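Uncharacterized protein AbaSI (Acinetobacter baumannii, PDB 4PAR) probably recognises 5-hydroxymethylcytosine in DNA through an SRA-like domain and cleaves the DNA with a Vsr-like endonuclease domain. Local coordinates at residues R182-T194 against S280-E292. The protein carries 3 engineered substitutions. Numbering follows the deposited sequence.
With nucleotides of chain C.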
loop_
_atom_site.group_PDB
_atom_site.type_symbol
_atom_site.label_atom_id
_atom_site.label_comp_id
_atom_site.label_asym_id
_atom_site.label_seq_id
_atom_site.Cartn_x
_atom_site.Cartn_y
_atom_site.Cartn_z
ATOM N N ARG F 182 2.746 25.696 -31.196
ATOM C CA ARG F 182 1.821 26.107 -30.146
ATOM C C ARG F 182 1.368 24.977 -29.229
ATOM O O ARG F 182 1.487 23.795 -29.552
ATOM C CB ARG F 182 0.589 26.772 -30.759
ATOM C CG ARG F 182 -0.169 25.907 -31.751
ATOM C CD ARG F 182 -1.458 26.594 -32.169
ATOM N NE ARG F 182 -1.908 26.184 -33.497
ATOM C CZ ARG F 182 -2.875 26.793 -34.175
ATOM N NH1 ARG F 182 -3.495 27.842 -33.650
ATOM N NH2 ARG F 182 -3.223 26.357 -35.378
ATOM N N ILE F 183 0.846 25.374 -28.074
ATOM C CA ILE F 183 0.257 24.463 -27.109
ATOM C C ILE F 183 -1.156 24.934 -26.799
ATOM O O ILE F 183 -1.360 26.054 -26.312
ATOM C CB ILE F 183 1.085 24.387 -25.818
ATOM C CG1 ILE F 183 2.441 23.737 -26.105
ATOM C CG2 ILE F 183 0.330 23.617 -24.746
ATOM C CD1 ILE F 183 3.322 23.602 -24.887
ATOM N N SER F 184 -2.123 24.070 -27.088
ATOM C CA SER F 184 -3.535 24.423 -27.009
ATOM C C SER F 184 -4.313 23.514 -26.063
ATOM O O SER F 184 -3.865 22.422 -25.717
ATOM C CB SER F 184 -4.162 24.374 -28.404
ATOM O OG SER F 184 -5.571 24.518 -28.339
ATOM N N LEU F 185 -5.485 23.977 -25.646
ATOM C CA LEU F 185 -6.362 23.188 -24.796
ATOM C C LEU F 185 -7.076 22.127 -25.616
ATOM O O LEU F 185 -7.413 21.057 -25.111
ATOM C CB LEU F 185 -7.377 24.086 -24.093
ATOM C CG LEU F 185 -6.779 25.049 -23.070
ATOM C CD1 LEU F 185 -7.864 25.881 -22.416
ATOM C CD2 LEU F 185 -6.000 24.276 -22.027
ATOM N N ALA F 186 -7.306 22.434 -26.888
ATOM C CA ALA F 186 -7.930 21.482 -27.793
ATOM C C ALA F 186 -7.010 20.284 -28.020
ATOM O O ALA F 186 -7.472 19.161 -28.216
ATOM C CB ALA F 186 -8.273 22.154 -29.111
ATOM N N ASP F 187 -5.706 20.534 -27.982
ATOM C CA ASP F 187 -4.711 19.483 -28.168
ATOM C C ASP F 187 -4.597 18.601 -26.934
ATOM O O ASP F 187 -4.032 17.510 -27.002
ATOM C CB ASP F 187 -3.343 20.085 -28.496
ATOM C CG ASP F 187 -3.330 20.811 -29.822
ATOM O OD1 ASP F 187 -4.371 21.394 -30.188
ATOM O OD2 ASP F 187 -2.278 20.797 -30.497
ATOM N N ASN F 188 -5.123 19.087 -25.811
ATOM C CA ASN F 188 -5.113 18.342 -24.555
ATOM C C ASN F 188 -3.688 17.957 -24.165
ATOM O O ASN F 188 -3.341 16.778 -24.108
ATOM C CB ASN F 188 -6.001 17.098 -24.670
ATOM C CG ASN F 188 -6.319 16.477 -23.324
ATOM O OD1 ASN F 188 -7.193 16.954 -22.600
ATOM N ND2 ASN F 188 -5.620 15.398 -22.989
ATOM N N VAL F 189 -2.868 18.966 -23.894
ATOM C CA VAL F 189 -1.440 18.752 -23.700
ATOM C C VAL F 189 -1.058 18.511 -22.246
ATOM O O VAL F 189 -1.222 19.382 -21.390
ATOM C CB VAL F 189 -0.636 19.942 -24.221
ATOM C CG1 VAL F 189 0.848 19.730 -23.961
ATOM C CG2 VAL F 189 -0.908 20.140 -25.700
ATOM N N VAL F 190 -0.542 17.317 -21.981
ATOM C CA VAL F 190 -0.062 16.952 -20.655
ATOM C C VAL F 190 1.361 16.428 -20.766
ATOM O O VAL F 190 1.621 15.515 -21.548
ATOM C CB VAL F 190 -0.944 15.876 -19.998
ATOM C CG1 VAL F 190 -0.455 15.586 -18.589
ATOM C CG2 VAL F 190 -2.408 16.305 -19.986
ATOM N N LEU F 191 2.278 16.997 -19.987
ATOM C CA LEU F 191 3.685 16.602 -20.057
ATOM C C LEU F 191 4.128 15.927 -18.765
ATOM O O LEU F 191 3.563 16.182 -17.702
ATOM C CB LEU F 191 4.563 17.812 -20.361
ATOM C CG LEU F 191 4.291 18.443 -21.724
ATOM C CD1 LEU F 191 5.254 19.586 -21.980
ATOM C CD2 LEU F 191 4.383 17.393 -22.822
ATOM N N LYS F 192 5.142 15.067 -18.862
ATOM C CA LYS F 192 5.444 14.134 -17.779
ATOM C C LYS F 192 6.192 14.784 -16.615
ATOM O O LYS F 192 6.236 14.219 -15.521
ATOM C CB LYS F 192 6.242 12.934 -18.308
ATOM C CG LYS F 192 7.648 13.273 -18.764
ATOM C CD LYS F 192 8.418 12.052 -19.254
ATOM C CE LYS F 192 9.828 12.443 -19.693
ATOM N NZ LYS F 192 10.614 11.289 -20.208
ATOM N N THR F 193 6.773 15.962 -16.842
ATOM C CA THR F 193 7.485 16.667 -15.773
ATOM C C THR F 193 7.698 18.157 -16.047
ATOM O O THR F 193 7.393 18.649 -17.132
ATOM C CB THR F 193 8.859 16.026 -15.514
ATOM O OG1 THR F 193 9.664 16.917 -14.733
ATOM C CG2 THR F 193 9.564 15.738 -16.830
ATOM N N THR F 194 8.258 18.861 -15.066
ATOM C CA THR F 194 8.457 20.308 -15.168
ATOM C C THR F 194 9.568 20.675 -16.153
ATOM O O THR F 194 9.509 21.717 -16.816
ATOM C CB THR F 194 8.786 20.940 -13.795
ATOM O OG1 THR F 194 10.019 20.407 -13.296
ATOM C CG2 THR F 194 7.678 20.663 -12.793
ATOM N N SER F 280 -1.015 4.694 -13.750
ATOM C CA SER F 280 0.301 4.624 -13.113
ATOM C C SER F 280 0.667 5.814 -12.220
ATOM O O SER F 280 1.851 6.085 -12.021
ATOM C CB SER F 280 1.395 4.459 -14.179
ATOM O OG SER F 280 1.365 3.163 -14.757
ATOM N N SER F 281 -0.338 6.543 -11.738
ATOM C CA SER F 281 -0.241 7.314 -10.492
ATOM C C SER F 281 1.066 8.087 -10.246
ATOM O O SER F 281 1.568 8.118 -9.120
ATOM C CB SER F 281 -0.486 6.379 -9.304
ATOM O OG SER F 281 -0.477 7.094 -8.080
ATOM N N ARG F 282 1.615 8.706 -11.284
ATOM C CA ARG F 282 2.797 9.542 -11.108
ATOM C C ARG F 282 2.420 10.965 -11.497
ATOM O O ARG F 282 1.413 11.174 -12.174
ATOM C CB ARG F 282 3.980 9.025 -11.939
ATOM C CG ARG F 282 3.832 9.201 -13.444
ATOM C CD ARG F 282 4.990 8.575 -14.226
ATOM N NE ARG F 282 6.295 9.142 -13.886
ATOM C CZ ARG F 282 6.716 10.351 -14.258
ATOM N NH1 ARG F 282 5.929 11.146 -14.971
ATOM N NH2 ARG F 282 7.924 10.771 -13.904
ATOM N N ALA F 283 3.197 11.944 -11.042
ATOM C CA ALA F 283 2.861 13.346 -11.291
ATOM C C ALA F 283 3.076 13.748 -12.750
ATOM O O ALA F 283 4.056 13.349 -13.381
ATOM C CB ALA F 283 3.660 14.249 -10.373
ATOM N N MET F 284 2.138 14.531 -13.275
ATOM C CA MET F 284 2.208 15.063 -14.636
ATOM C C MET F 284 1.720 16.515 -14.666
ATOM O O MET F 284 1.134 17.005 -13.697
ATOM C CB MET F 284 1.384 14.211 -15.607
ATOM C CG MET F 284 1.905 12.799 -15.804
ATOM S SD MET F 284 1.173 12.003 -17.247
ATOM C CE MET F 284 1.975 12.902 -18.569
ATOM N N TYR F 285 1.962 17.206 -15.776
ATOM C CA TYR F 285 1.673 18.633 -15.830
ATOM C C TYR F 285 0.822 19.005 -17.044
ATOM O O TYR F 285 1.255 18.887 -18.195
ATOM C CB TYR F 285 2.993 19.422 -15.781
ATOM C CG TYR F 285 3.684 19.201 -14.452
ATOM C CD1 TYR F 285 4.500 18.097 -14.246
ATOM C CD2 TYR F 285 3.459 20.055 -13.380
ATOM C CE1 TYR F 285 5.095 17.864 -13.026
ATOM C CE2 TYR F 285 4.057 19.833 -12.152
ATOM C CZ TYR F 285 4.874 18.735 -11.981
ATOM O OH TYR F 285 5.473 18.503 -10.763
ATOM N N ARG F 286 -0.400 19.454 -16.758
ATOM C CA ARG F 286 -1.408 19.716 -17.782
ATOM C C ARG F 286 -1.581 21.204 -18.045
ATOM O O ARG F 286 -1.763 21.993 -17.120
ATOM C CB ARG F 286 -2.755 19.111 -17.375
ATOM C CG ARG F 286 -3.944 19.687 -18.135
ATOM C CD ARG F 286 -5.261 19.047 -17.711
ATOM N NE ARG F 286 -5.381 17.681 -18.207
ATOM C CZ ARG F 286 -5.759 17.370 -19.441
ATOM N NH1 ARG F 286 -6.058 18.329 -20.307
ATOM N NH2 ARG F 286 -5.835 16.104 -19.811
ATOM N N PHE F 287 -1.546 21.578 -19.316
ATOM C CA PHE F 287 -1.679 22.975 -19.682
ATOM C C PHE F 287 -3.104 23.433 -19.415
ATOM O O PHE F 287 -4.045 22.889 -19.986
ATOM C CB PHE F 287 -1.312 23.149 -21.157
ATOM C CG PHE F 287 -1.566 24.519 -21.696
ATOM C CD1 PHE F 287 -0.851 25.607 -21.232
ATOM C CD2 PHE F 287 -2.504 24.712 -22.694
ATOM C CE1 PHE F 287 -1.082 26.866 -21.742
ATOM C CE2 PHE F 287 -2.738 25.967 -23.210
ATOM C CZ PHE F 287 -2.023 27.045 -22.738
ATOM N N MET F 288 -3.266 24.412 -18.527
ATOM C CA MET F 288 -4.587 24.971 -18.261
ATOM C C MET F 288 -4.926 26.210 -19.084
ATOM O O MET F 288 -6.097 26.555 -19.234
ATOM C CB MET F 288 -4.717 25.305 -16.772
ATOM C CG MET F 288 -4.802 24.083 -15.876
ATOM S SD MET F 288 -6.038 22.907 -16.464
ATOM C CE MET F 288 -5.936 21.636 -15.203
ATOM N N GLY F 289 -3.910 26.883 -19.612
ATOM C CA GLY F 289 -4.152 28.080 -20.399
ATOM C C GLY F 289 -3.117 29.173 -20.186
ATOM O O GLY F 289 -2.112 28.978 -19.493
ATOM N N LEU F 290 -3.388 30.338 -20.768
ATOM C CA LEU F 290 -2.645 31.561 -20.474
ATOM C C LEU F 290 -3.545 32.522 -19.705
ATOM O O LEU F 290 -4.551 33.022 -20.239
ATOM C CB LEU F 290 -2.127 32.222 -21.752
ATOM C CG LEU F 290 -1.361 33.531 -21.541
ATOM C CD1 LEU F 290 -0.238 33.340 -20.538
ATOM C CD2 LEU F 290 -0.816 34.052 -22.858
ATOM N N TYR F 291 -3.155 32.774 -18.455
ATOM C CA TYR F 291 -3.976 33.480 -17.475
ATOM C C TYR F 291 -3.424 34.868 -17.130
ATOM O O TYR F 291 -2.209 35.096 -17.155
ATOM C CB TYR F 291 -4.097 32.647 -16.189
ATOM C CG TYR F 291 -5.004 31.437 -16.287
ATOM C CD1 TYR F 291 -4.689 30.371 -17.120
ATOM C CD2 TYR F 291 -6.166 31.353 -15.528
ATOM C CE1 TYR F 291 -5.512 29.263 -17.209
ATOM C CE2 TYR F 291 -6.997 30.251 -15.609
ATOM C CZ TYR F 291 -6.665 29.206 -16.452
ATOM O OH TYR F 291 -7.482 28.099 -16.542
ATOM N N GLU F 292 -4.330 35.782 -16.790
ATOM C CA GLU F 292 -3.964 37.159 -16.473
ATOM C C GLU F 292 -4.480 37.575 -15.091
ATOM O O GLU F 292 -5.600 37.233 -14.703
ATOM C CB GLU F 292 -4.498 38.104 -17.551
ATOM C CG GLU F 292 -3.863 39.482 -17.560
ATOM C CD GLU F 292 -4.226 40.271 -18.803
ATOM O OE1 GLU F 292 -3.303 40.713 -19.519
ATOM O OE2 GLU F 292 -5.435 40.442 -19.068
ATOM P P DA C 7 8.345 16.466 -10.756
ATOM O OP1 DA C 7 8.264 16.886 -12.173
ATOM O OP2 DA C 7 7.110 16.115 -10.019
ATOM O "O5'" DA C 7 9.368 15.244 -10.638
ATOM C "C5'" DA C 7 10.613 15.303 -11.301
ATOM C "C4'" DA C 7 11.476 14.108 -10.946
ATOM O "O4'" DA C 7 11.813 14.148 -9.538
ATOM C "C3'" DA C 7 10.838 12.744 -11.199
ATOM O "O3'" DA C 7 11.743 11.935 -11.939
ATOM C "C2'" DA C 7 10.593 12.187 -9.791
ATOM C "C1'" DA C 7 11.693 12.860 -8.991
ATOM N N9 DA C 7 11.394 13.006 -7.565
ATOM C C8 DA C 7 10.342 13.678 -7.016
ATOM N N7 DA C 7 10.328 13.665 -5.705
ATOM C C5 DA C 7 11.456 12.941 -5.364
ATOM C C6 DA C 7 12.003 12.570 -4.120
ATOM N N6 DA C 7 11.452 12.905 -2.950
ATOM N N1 DA C 7 13.141 11.843 -4.126
ATOM C C2 DA C 7 13.688 11.516 -5.306
ATOM N N3 DA C 7 13.265 11.805 -6.539
ATOM C C4 DA C 7 12.132 12.528 -6.498
ATOM P P DT C 8 11.274 10.525 -12.554
ATOM O OP1 DT C 8 11.875 10.398 -13.900
ATOM O OP2 DT C 8 9.807 10.417 -12.390
ATOM O "O5'" DT C 8 11.949 9.453 -11.582
ATOM C "C5'" DT C 8 13.286 9.641 -11.150
ATOM C "C4'" DT C 8 13.568 8.839 -9.894
ATOM O "O4'" DT C 8 12.934 9.461 -8.753
ATOM C "C3'" DT C 8 13.054 7.392 -9.914
ATOM O "O3'" DT C 8 14.150 6.486 -9.950
ATOM C "C2'" DT C 8 12.248 7.252 -8.610
ATOM C "C1'" DT C 8 12.716 8.454 -7.806
ATOM N N1 DT C 8 11.729 8.928 -6.788
ATOM C C2 DT C 8 11.974 8.678 -5.460
ATOM O O2 DT C 8 12.965 8.090 -5.066
ATOM N N3 DT C 8 11.017 9.145 -4.601
ATOM C C4 DT C 8 9.860 9.820 -4.929
ATOM O O4 DT C 8 9.064 10.202 -4.078
ATOM C C5 DT C 8 9.656 10.049 -6.341
ATOM C C7 DT C 8 8.434 10.772 -6.819
ATOM C C6 DT C 8 10.590 9.594 -7.194
#
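Leu191 and Tyr285 form an antiparallel hydrogen-bonded pair: Leu191 N donates to Tyr285 O, and Tyr285 N donates back to Leu191 O at 2.7 Å. A third backbone bond, from Phe287 N to Val189 O at 3.0 Å, is almost straight (176°). These bonds lay the short strand 190-191 along strand 283-295 of the SRA-like domain, whose backbone in turn pairs with strand 268-276 at Met284, Arg286 and Met288.

Among side chains, the guanidinium of Arg286 grips Asn188 OD1 end-on. Arg286 NH1 (2.9 Å) and NH2 both point at that oxygen from one face of the amide, whose plane is turned 57° from the guanidinium. Val190 CG2 lies over one face of the guanidinium, 3.4 Å from Arg286 NH2, while Arg286 NE forms a salt bridge with Asp111.

Two rings and a methionine carry the apolar contacts. The methyl Ile183 CG2 makes a CH-pi contact over one face of Phe287, and Leu185 CD2 approaches the ring obliquely; the backbone N of Gly289, two residues on in the same strand, covers the opposite face. Thr194 CG2 similarly sits 3.8 Å from the centroid of the Tyr285 ring, with Thr194 OG1 hydrogen-bonded to Tyr208 O. On Val190, CG1 meets Met284 CE, brought round by a bend at the last torsion of the methionine (chi3 72°).

The DNA backbone is met by both segments. Thr193 OG1 donates to OP1 of DA7 of chain C at 2.9 Å, and Tyr285 OH to OP2 of the same phosphate at 3.0 Å. Arg282 NH1 donates a hydrogen bond to Lys192 O, and its NH2 faces the next phosphate, that of DT8. Strand pairing thus places the hydroxyls of Thr193, at the N-cap of the following helix, and Tyr285 beside one phosphate, a sequence-independent grip consistent with holding DNA at the SRA-like domain.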